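Local structure of phospholethanolamine N-methyltransferase 2 (Haemonchus contortus, 4KRI) at residues L227-G232 with V293-C298; L253-L258 with Y275-A280; K321-M326 with F426-K431. The protein probably methylates phosphomonomethylethanolamine, using S-adenosylmethionine as methyl donor, in the later steps of phosphocholine synthesis in this nematode. One frame throughout, in Å; residues are numbered along the deposited sequence.

Interaction 1: residues L227-G232 with V293-C298; sequences LDIGVG and VFSRDC. With SAH (S-adenosyl-L-homocysteine), chain D.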
loop_
_atom_site.group_PDB
_atom_site.type_symbol
_atom_site.label_atom_id
_atom_site.label_comp_id
_atom_site.label_asym_id
_atom_site.label_seq_id
_atom_site.Cartn_x
_atom_site.Cartn_y
_atom_site.Cartn_z
ATOM N N LEU A 227 4.722 9.440 7.057
ATOM C CA LEU A 227 4.386 8.507 5.988
ATOM C C LEU A 227 5.059 7.190 6.296
ATOM O O LEU A 227 6.288 7.145 6.469
ATOM C CB LEU A 227 4.916 9.025 4.638
ATOM C CG LEU A 227 4.724 8.056 3.462
ATOM C CD1 LEU A 227 3.229 7.894 3.136
ATOM C CD2 LEU A 227 5.491 8.561 2.238
ATOM N N ASP A 228 4.278 6.108 6.357
ATOM C CA ASP A 228 4.864 4.777 6.584
ATOM C C ASP A 228 4.802 4.006 5.283
ATOM O O ASP A 228 3.722 3.729 4.781
ATOM C CB ASP A 228 4.079 4.038 7.685
ATOM C CG ASP A 228 4.707 2.696 8.073
ATOM O OD1 ASP A 228 5.135 1.930 7.172
ATOM O OD2 ASP A 228 4.778 2.391 9.291
ATOM N N ILE A 229 5.966 3.660 4.738
ATOM C CA ILE A 229 6.029 2.960 3.468
ATOM C C ILE A 229 6.150 1.460 3.732
ATOM O O ILE A 229 7.097 1.013 4.374
ATOM C CB ILE A 229 7.227 3.468 2.615
ATOM C CG1 ILE A 229 6.949 4.902 2.144
ATOM C CG2 ILE A 229 7.472 2.539 1.428
ATOM C CD1 ILE A 229 8.153 5.593 1.480
ATOM N N GLY A 230 5.195 0.686 3.216
ATOM C CA GLY A 230 5.178 -0.749 3.436
ATOM C C GLY A 230 4.663 -1.086 4.817
ATOM O O GLY A 230 5.278 -1.847 5.556
ATOM N N VAL A 231 3.499 -0.543 5.132
ATOM C CA VAL A 231 2.948 -0.560 6.478
ATOM C C VAL A 231 2.429 -1.940 6.924
ATOM O O VAL A 231 2.175 -2.160 8.113
ATOM C CB VAL A 231 1.861 0.538 6.590
ATOM C CG1 VAL A 231 0.596 0.129 5.849
ATOM C CG2 VAL A 231 1.580 0.878 8.045
ATOM N N GLY A 232 2.296 -2.876 5.983
ATOM C CA GLY A 232 1.937 -4.246 6.321
ATOM C C GLY A 232 0.551 -4.312 6.949
ATOM O O GLY A 232 -0.383 -3.689 6.450
ATOM N N VAL A 293 9.375 10.171 7.252
ATOM C CA VAL A 293 9.057 9.035 6.417
ATOM C C VAL A 293 9.739 7.852 7.074
ATOM O O VAL A 293 10.935 7.890 7.378
ATOM C CB VAL A 293 9.579 9.223 4.979
ATOM C CG1 VAL A 293 9.460 7.918 4.199
ATOM C CG2 VAL A 293 8.786 10.323 4.275
ATOM N N PHE A 294 8.965 6.814 7.329
ATOM C CA PHE A 294 9.451 5.652 8.054
ATOM C C PHE A 294 9.221 4.438 7.185
ATOM O O PHE A 294 8.146 4.289 6.609
ATOM C CB PHE A 294 8.625 5.515 9.340
ATOM C CG PHE A 294 9.032 4.352 10.213
ATOM C CD1 PHE A 294 10.322 4.255 10.708
ATOM C CD2 PHE A 294 8.107 3.378 10.569
ATOM C CE1 PHE A 294 10.693 3.194 11.531
ATOM C CE2 PHE A 294 8.468 2.309 11.391
ATOM C CZ PHE A 294 9.760 2.223 11.881
ATOM N N SER A 295 10.199 3.545 7.092
ATOM C CA SER A 295 9.959 2.309 6.362
ATOM C C SER A 295 10.624 1.179 7.092
ATOM O O SER A 295 11.837 1.168 7.250
ATOM C CB SER A 295 10.467 2.391 4.929
ATOM O OG SER A 295 10.142 1.183 4.255
ATOM N N ARG A 296 9.825 0.226 7.553
ATOM C CA ARG A 296 10.365 -0.835 8.396
ATOM C C ARG A 296 10.370 -2.185 7.678
ATOM O O ARG A 296 9.314 -2.812 7.513
ATOM C CB ARG A 296 9.521 -0.886 9.670
ATOM C CG ARG A 296 9.971 -1.904 10.671
ATOM C CD ARG A 296 11.202 -1.471 11.448
ATOM N NE ARG A 296 11.866 -2.701 11.850
ATOM C CZ ARG A 296 11.475 -3.432 12.886
ATOM N NH1 ARG A 296 10.478 -2.999 13.652
ATOM N NH2 ARG A 296 12.084 -4.573 13.166
ATOM N N ASP A 297 11.552 -2.587 7.211
ATOM C CA ASP A 297 11.784 -3.896 6.618
ATOM C C ASP A 297 10.916 -4.142 5.387
ATOM O O ASP A 297 10.374 -5.231 5.184
ATOM C CB ASP A 297 11.643 -4.980 7.698
ATOM C CG ASP A 297 12.613 -4.756 8.845
ATOM O OD1 ASP A 297 13.745 -4.282 8.579
ATOM O OD2 ASP A 297 12.251 -5.005 10.007
ATOM N N CYS A 298 10.843 -3.107 4.552
ATOM C CA CYS A 298 10.081 -3.126 3.313
ATOM C C CYS A 298 10.983 -3.047 2.084
ATOM O O CYS A 298 10.762 -3.757 1.100
ATOM C CB CYS A 298 9.105 -1.938 3.299
ATOM S SG CYS A 298 8.519 -1.401 1.659
HETATM N N SAH D . 6.324 -2.264 8.121
HETATM C CA SAH D . 5.469 -3.411 8.521
HETATM C CB SAH D . 5.362 -4.442 7.330
HETATM C CG SAH D . 6.625 -5.200 6.937
HETATM S SD SAH D . 6.356 -6.311 5.519
HETATM C C SAH D . 5.913 -3.999 9.802
HETATM O O SAH D . 6.825 -3.485 10.434
HETATM O OXT SAH D . 5.222 -4.854 10.331
HETATM C "C5'" SAH D . 6.805 -5.412 4.022
HETATM C "C4'" SAH D . 5.732 -4.748 3.365
HETATM O "O4'" SAH D . 6.284 -3.899 2.323
HETATM C "C3'" SAH D . 4.868 -5.721 2.659
HETATM O "O3'" SAH D . 3.558 -5.613 3.172
HETATM C "C2'" SAH D . 4.899 -5.331 1.248
HETATM O "O2'" SAH D . 3.653 -5.489 0.609
HETATM C "C1'" SAH D . 5.324 -3.901 1.315
HETATM N N9 SAH D . 5.863 -3.383 0.010
HETATM C C8 SAH D . 6.863 -3.917 -0.729
HETATM N N7 SAH D . 7.081 -3.116 -1.776
HETATM C C5 SAH D . 6.240 -2.064 -1.699
HETATM C C6 SAH D . 6.033 -0.940 -2.509
HETATM N N6 SAH D . 6.763 -0.737 -3.660
HETATM N N1 SAH D . 5.083 -0.057 -2.132
HETATM C C2 SAH D . 4.361 -0.235 -1.020
HETATM N N3 SAH D . 4.542 -1.300 -0.218
HETATM C C4 SAH D . 5.459 -2.231 -0.541
HETATM O O HOH W 1 7.029 0.244 6.935
#

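Interaction 2: residues L253-L258 with Y275-A280; sequences LSTNML and YAVCDA. With SAH (S-adenosyl-L-homocysteine), chain D.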
loop_
_atom_site.group_PDB
_atom_site.type_symbol
_atom_site.label_atom_id
_atom_site.label_comp_id
_atom_site.label_asym_id
_atom_site.label_seq_id
_atom_site.Cartn_x
_atom_site.Cartn_y
_atom_site.Cartn_z
ATOM N N LEU A 253 1.541 -2.069 -0.987
ATOM C CA LEU A 253 1.122 -2.524 -2.299
ATOM C C LEU A 253 0.231 -3.749 -2.169
ATOM O O LEU A 253 -0.588 -4.029 -3.048
ATOM C CB LEU A 253 2.356 -2.837 -3.159
ATOM C CG LEU A 253 2.068 -3.164 -4.628
ATOM C CD1 LEU A 253 1.100 -2.161 -5.242
ATOM C CD2 LEU A 253 3.355 -3.184 -5.415
ATOM N N SER A 254 0.377 -4.477 -1.066
ATOM C CA SER A 254 -0.388 -5.706 -0.894
ATOM C C SER A 254 -1.785 -5.469 -0.333
ATOM O O SER A 254 -1.925 -4.965 0.781
ATOM C CB SER A 254 0.371 -6.668 0.018
ATOM O OG SER A 254 -0.472 -7.743 0.421
ATOM N N THR A 255 -2.822 -5.843 -1.089
ATOM C CA THR A 255 -4.188 -5.749 -0.589
ATOM C C THR A 255 -4.449 -6.755 0.522
ATOM O O THR A 255 -5.268 -6.495 1.402
ATOM C CB THR A 255 -5.245 -5.942 -1.688
ATOM O OG1 THR A 255 -4.852 -7.021 -2.544
ATOM C CG2 THR A 255 -5.405 -4.661 -2.498
ATOM N N ASN A 256 -3.784 -7.906 0.479
ATOM C CA ASN A 256 -3.876 -8.860 1.585
ATOM C C ASN A 256 -3.437 -8.247 2.918
ATOM O O ASN A 256 -4.113 -8.415 3.937
ATOM C CB ASN A 256 -3.055 -10.120 1.319
ATOM C CG ASN A 256 -3.712 -11.051 0.334
ATOM O OD1 ASN A 256 -4.905 -10.947 0.064
ATOM N ND2 ASN A 256 -2.933 -12.001 -0.191
ATOM N N MET A 257 -2.314 -7.534 2.895
ATOM C CA MET A 257 -1.793 -6.854 4.074
ATOM C C MET A 257 -2.732 -5.750 4.532
ATOM O O MET A 257 -3.119 -5.681 5.704
ATOM C CB MET A 257 -0.429 -6.219 3.760
ATOM C CG MET A 257 0.701 -7.190 3.637
ATOM S SD MET A 257 1.109 -7.852 5.260
ATOM C CE MET A 257 2.790 -8.339 5.013
ATOM N N LEU A 258 -3.101 -4.870 3.608
ATOM C CA LEU A 258 -3.853 -3.695 4.009
ATOM C C LEU A 258 -5.286 -4.042 4.408
ATOM O O LEU A 258 -5.886 -3.351 5.230
ATOM C CB LEU A 258 -3.817 -2.624 2.916
ATOM C CG LEU A 258 -3.754 -1.224 3.532
ATOM C CD1 LEU A 258 -2.409 -1.021 4.194
ATOM C CD2 LEU A 258 -4.029 -0.134 2.511
ATOM N N TYR A 275 -4.850 4.771 5.631
ATOM C CA TYR A 275 -4.120 3.812 4.801
ATOM C C TYR A 275 -4.458 3.972 3.317
ATOM O O TYR A 275 -5.541 4.448 2.972
ATOM C CB TYR A 275 -4.484 2.387 5.224
ATOM C CG TYR A 275 -4.049 1.983 6.617
ATOM C CD1 TYR A 275 -2.712 2.010 6.983
ATOM C CD2 TYR A 275 -4.976 1.542 7.551
ATOM C CE1 TYR A 275 -2.301 1.612 8.254
ATOM C CE2 TYR A 275 -4.573 1.141 8.830
ATOM C CZ TYR A 275 -3.249 1.194 9.173
ATOM O OH TYR A 275 -2.869 0.776 10.436
ATOM N N ALA A 276 -3.535 3.571 2.436
ATOM C CA ALA A 276 -3.810 3.547 0.990
ATOM C C ALA A 276 -3.098 2.354 0.370
ATOM O O ALA A 276 -1.993 2.016 0.793
ATOM C CB ALA A 276 -3.341 4.842 0.308
ATOM N N VAL A 277 -3.741 1.687 -0.588
ATOM C CA VAL A 277 -3.052 0.663 -1.366
ATOM C C VAL A 277 -2.397 1.374 -2.548
ATOM O O VAL A 277 -3.087 2.000 -3.352
ATOM C CB VAL A 277 -4.036 -0.376 -1.930
ATOM C CG1 VAL A 277 -3.282 -1.522 -2.596
ATOM C CG2 VAL A 277 -4.936 -0.909 -0.833
ATOM N N CYS A 278 -1.075 1.292 -2.648
ATOM C CA CYS A 278 -0.364 1.865 -3.799
ATOM C C CYS A 278 1.075 1.439 -3.763
ATOM O O CYS A 278 1.545 0.914 -2.763
ATOM C CB CYS A 278 -0.442 3.394 -3.807
ATOM S SG CYS A 278 0.288 4.205 -2.333
ATOM N N ASP A 279 1.758 1.647 -4.880
ATOM C CA ASP A 279 3.179 1.349 -4.996
ATOM C C ASP A 279 3.906 2.644 -4.647
ATOM O O ASP A 279 3.743 3.658 -5.320
ATOM C CB ASP A 279 3.494 0.910 -6.430
ATOM C CG ASP A 279 4.943 0.495 -6.616
ATOM O OD1 ASP A 279 5.818 0.983 -5.868
ATOM O OD2 ASP A 279 5.211 -0.317 -7.529
ATOM N N ALA A 280 4.689 2.614 -3.574
ATOM C CA ALA A 280 5.313 3.829 -3.051
ATOM C C ALA A 280 6.330 4.442 -4.022
ATOM O O ALA A 280 6.714 5.602 -3.880
ATOM C CB ALA A 280 5.957 3.551 -1.694
HETATM N N SAH D . 6.324 -2.264 8.121
HETATM C CA SAH D . 5.469 -3.411 8.521
HETATM C CB SAH D . 5.362 -4.442 7.330
HETATM C CG SAH D . 6.625 -5.200 6.937
HETATM S SD SAH D . 6.356 -6.311 5.519
HETATM C C SAH D . 5.913 -3.999 9.802
HETATM O O SAH D . 6.825 -3.485 10.434
HETATM O OXT SAH D . 5.222 -4.854 10.331
HETATM C "C5'" SAH D . 6.805 -5.412 4.022
HETATM C "C4'" SAH D . 5.732 -4.748 3.365
HETATM O "O4'" SAH D . 6.284 -3.899 2.323
HETATM C "C3'" SAH D . 4.868 -5.721 2.659
HETATM O "O3'" SAH D . 3.558 -5.613 3.172
HETATM C "C2'" SAH D . 4.899 -5.331 1.248
HETATM O "O2'" SAH D . 3.653 -5.489 0.609
HETATM C "C1'" SAH D . 5.324 -3.901 1.315
HETATM N N9 SAH D . 5.863 -3.383 0.010
HETATM C C8 SAH D . 6.863 -3.917 -0.729
HETATM N N7 SAH D . 7.081 -3.116 -1.776
HETATM C C5 SAH D . 6.240 -2.064 -1.699
HETATM C C6 SAH D . 6.033 -0.940 -2.509
HETATM N N6 SAH D . 6.763 -0.737 -3.660
HETATM N N1 SAH D . 5.083 -0.057 -2.132
HETATM C C2 SAH D . 4.361 -0.235 -1.020
HETATM N N3 SAH D . 4.542 -1.300 -0.218
HETATM C C4 SAH D . 5.459 -2.231 -0.541
#

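Interaction 3: residues K321-M326 with F426-K431; sequences KVLITM and FFAAVK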
loop_
_atom_site.group_PDB
_atom_site.type_symbol
_atom_site.label_atom_id
_atom_site.label_comp_id
_atom_site.label_asym_id
_atom_site.label_seq_id
_atom_site.Cartn_x
_atom_site.Cartn_y
_atom_site.Cartn_z
ATOM N N LYS A 321 12.722 14.150 8.320
ATOM C CA LYS A 321 13.644 13.035 8.531
ATOM C C LYS A 321 13.106 11.727 7.982
ATOM O O LYS A 321 11.923 11.424 8.129
ATOM C CB LYS A 321 13.954 12.879 10.025
ATOM C CG LYS A 321 14.902 11.719 10.319
ATOM C CD LYS A 321 15.405 11.731 11.768
ATOM C CE LYS A 321 16.659 12.573 11.917
ATOM N NZ LYS A 321 17.128 12.658 13.329
ATOM N N VAL A 322 13.991 10.965 7.339
ATOM C CA VAL A 322 13.668 9.630 6.852
ATOM C C VAL A 322 14.415 8.619 7.709
ATOM O O VAL A 322 15.542 8.866 8.105
ATOM C CB VAL A 322 14.015 9.471 5.353
ATOM C CG1 VAL A 322 15.476 9.819 5.088
ATOM C CG2 VAL A 322 13.703 8.047 4.863
ATOM N N LEU A 323 13.754 7.511 8.046
ATOM C CA LEU A 323 14.379 6.425 8.788
ATOM C C LEU A 323 13.882 5.119 8.201
ATOM O O LEU A 323 12.680 4.908 8.067
ATOM C CB LEU A 323 14.048 6.525 10.278
ATOM C CG LEU A 323 14.856 5.640 11.228
ATOM C CD1 LEU A 323 14.938 6.270 12.609
ATOM C CD2 LEU A 323 14.241 4.257 11.316
ATOM N N ILE A 324 14.817 4.252 7.825
ATOM C CA ILE A 324 14.481 2.985 7.180
ATOM C C ILE A 324 15.302 1.860 7.818
ATOM O O ILE A 324 16.491 2.037 8.101
ATOM C CB ILE A 324 14.823 3.041 5.662
ATOM C CG1 ILE A 324 14.067 4.187 4.973
ATOM C CG2 ILE A 324 14.516 1.714 4.964
ATOM C CD1 ILE A 324 14.505 4.440 3.529
ATOM N N THR A 325 14.669 0.716 8.064
ATOM C CA THR A 325 15.413 -0.512 8.326
ATOM C C THR A 325 15.115 -1.471 7.188
ATOM O O THR A 325 14.039 -1.429 6.620
ATOM C CB THR A 325 15.081 -1.169 9.693
ATOM O OG1 THR A 325 13.766 -1.745 9.649
ATOM C CG2 THR A 325 15.166 -0.146 10.830
ATOM N N MET A 326 16.076 -2.328 6.838
ATOM C CA MET A 326 15.868 -3.202 5.689
ATOM C C MET A 326 16.751 -4.431 5.788
ATOM O O MET A 326 17.796 -4.387 6.430
ATOM C CB MET A 326 16.197 -2.442 4.396
ATOM C CG MET A 326 17.665 -2.060 4.301
ATOM S SD MET A 326 18.129 -0.767 3.112
ATOM C CE MET A 326 18.676 0.508 4.255
ATOM N N PHE A 426 20.273 -0.244 9.044
ATOM C CA PHE A 426 19.573 0.961 9.483
ATOM C C PHE A 426 20.088 2.154 8.673
ATOM O O PHE A 426 21.292 2.284 8.435
ATOM C CB PHE A 426 19.867 1.183 10.970
ATOM C CG PHE A 426 19.369 2.502 11.515
ATOM C CD1 PHE A 426 18.131 2.579 12.123
ATOM C CD2 PHE A 426 20.156 3.647 11.455
ATOM C CE1 PHE A 426 17.665 3.781 12.633
ATOM C CE2 PHE A 426 19.705 4.851 11.960
ATOM C CZ PHE A 426 18.454 4.920 12.551
ATOM N N PHE A 427 19.180 3.015 8.236
ATOM C CA PHE A 427 19.543 4.240 7.536
ATOM C C PHE A 427 18.646 5.369 8.033
ATOM O O PHE A 427 17.436 5.199 8.155
ATOM C CB PHE A 427 19.377 4.058 6.023
ATOM C CG PHE A 427 19.209 5.347 5.268
ATOM C CD1 PHE A 427 20.285 6.207 5.069
ATOM C CD2 PHE A 427 17.977 5.686 4.735
ATOM C CE1 PHE A 427 20.119 7.402 4.373
ATOM C CE2 PHE A 427 17.800 6.882 4.043
ATOM C CZ PHE A 427 18.875 7.737 3.857
ATOM N N ALA A 428 19.241 6.516 8.348
ATOM C CA ALA A 428 18.449 7.715 8.634
ATOM C C ALA A 428 19.123 8.920 8.000
ATOM O O ALA A 428 20.333 8.909 7.797
ATOM C CB ALA A 428 18.298 7.919 10.134
ATOM N N ALA A 429 18.347 9.953 7.677
ATOM C CA ALA A 429 18.902 11.176 7.104
ATOM C C ALA A 429 17.856 12.268 7.131
ATOM O O ALA A 429 16.672 12.014 7.406
ATOM C CB ALA A 429 19.381 10.941 5.672
ATOM N N VAL A 430 18.295 13.487 6.853
ATOM C CA VAL A 430 17.394 14.632 6.875
ATOM C C VAL A 430 17.411 15.401 5.546
ATOM O O VAL A 430 18.425 15.422 4.833
ATOM C CB VAL A 430 17.668 15.568 8.096
ATOM C CG1 VAL A 430 17.904 14.762 9.353
ATOM C CG2 VAL A 430 18.858 16.425 7.856
ATOM N N LYS A 431 16.276 16.006 5.213
ATOM C CA LYS A 431 16.181 16.869 4.044
ATOM C C LYS A 431 16.651 18.247 4.469
ATOM O O LYS A 431 16.225 18.741 5.501
ATOM C CB LYS A 431 14.732 16.945 3.560
ATOM C CG LYS A 431 14.526 17.868 2.356
ATOM C CD LYS A 431 13.134 17.655 1.757
ATOM C CE LYS A 431 12.865 18.600 0.592
ATOM N NZ LYS A 431 11.529 18.250 -0.001
#

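Interaction 1: residues L227-G232 with V293-C298
L227 and D228 pair in parallel with V293 and F294 at the centre of the Rossmann-like sheet of a class I methyltransferase. Two backbone bonds join the strands: F294 N gives its proton to L227 O at 2.8 Å, and I229 N gives its own to F294 O at 2.9 Å. On one face the side chains of D228 and F294 run side by side in the same direction, both with CG anti to the backbone N (chi1 -175° and -179°). D228 OD2 thus meets the ring of F294 at its edge, 3.7 Å from CD2, with carboxylate and ring planes 88° apart; the slightly positive rim of a phenyl suits an oxygen there. On the other face I229 CD1 touches V293 CG1 at 3.8 Å, and both side chains lean on I312 of helix 305-315, apolar methyls against an apolar neighbour.

Past the paired residues the strands part, and water 1 accepts from R296 N while lying close to D228 OD1 and I229 O. Beyond it the amino group SAH N donates to G230 O at 2.8 Å and to R296 O at 3.1 Å. The turn after strand 225-229 carries G230 and G232, consistent with the glycine-rich motif of class I methyltransferases. G230 CA lies 3.8 Å from C298 SG, and G232, having no side chain, lets SAH CB come to 3.6 Å from its CA.

Interaction 2: residues L253-L258 with Y275-A280
L253 lies across the chain from C278 and D279, at the ends of two strands of a Rossmann-type beta-alpha-beta crossover, where helix 255-268 links strands 247-252 and 273-277. Its CB is 3.9 Å from C278 O and an equal 3.9 Å from SAH C2, touching protein and adenine together. CG, anti to the backbone N (chi1 -173°), carries the branches to D279: CD1 stops 3.9 Å from D279 N, and CD2 4.0 Å from D279 OD2. A leucine is apt here, being apolar against the base and branched, so that CD1 can lie along the backbone of C278 and D279.

S254 caps the N-terminus of the helix, with OG accepting from M257 N. One turn on, L258 pushes CD2 onto the strand, 3.4 Å from A276 C and 3.6 Å from V277 CG2, while its CD1 approaches the Y275 ring obliquely. T255 CG2 fills in against V277.

The contact between the segments is apolar; the hydroxyls of S254 and T255 bond D181, and D279 and A280 turn polar groups to the adenine. SAH N6 donates to D279 OD1 at 3.0 Å, and A280 N donates to SAH N1 at 3.1 Å. An acceptor and a donor side by side match the amino group and N1, which is consistent with recognition of adenine.

Interaction 3: residues K321-M326 with F426-K431
F426 and F427 of strand 422-430 turn to opposite faces of the sheet, and each meets its own group on the antiparallel strand 321-326. F426 has CG anti to the backbone N (chi1 172°), which swings the ring along the strand, reaching from its paired residue T325 toward L323. Ring and leucine cross at a slant, with F426 CE1 3.6 Å from L323 CG. R216 adds a cation-pi contact to this ring.

On the other face F427 lies alongside I324, pointing the same way. I324 CD1 sits at the ring's edge, close to its plane and 3.9 Å from F427 CD2; V322 CG1 comes obliquely to F427 CE2 at 3.9 Å, and M326 CE crosses to F427 CB at 4.0 Å. F309, I367 and helix 352-362 also touch the F427 side chain. Small A429 sits beside V322, with its CB 4.1 Å from V322 CG1.

At the far end K321 bends at its third torsion (chi3 -88°) and lays CE 3.6 Å from V430 CG1 while its NZ reaches F217 O. Valine suits the aliphatic part of the lysine, whose charged end goes elsewhere.

The reversed strand beside 320-329 is characteristic of class I methyltransferases. Its hydrogen-bonded pairs, V322 with A429 and I324 with F427, each make two backbone bonds, I324 N to F427 O being 2.8 Å. K321, L323 and T325 turn their peptide groups the other way, to strand 290-296, where V293 and S295 are among the partners. With their peptide groups so engaged, V322, L323 and I324 can bury apolar side chains at little polar cost.

Overall arrangement
The three contacts cross one methyltransferase fold, with interaction 1 in the middle: its centre is 11 Å from that of interaction 2 and 11 Å from that of interaction 3, which are themselves 21 Å apart. Interactions 1 and 2 share SAH, the first near its amino end and the second at adenine, and they meet where I229 CG2 touches A280 CB and V231 CG1 touches L258 CD1, both at 3.6 Å. Toward interaction 3, V293 O probably accepts from L323 N (2.9 Å), and D297 OD1 and T325 OG1 are 2.8 Å apart. Since D297 belongs to the phosphomonomethylethanolamine pocket, T325 stands behind a substrate-contacting residue while its side chain lies about 7 Å from SAH.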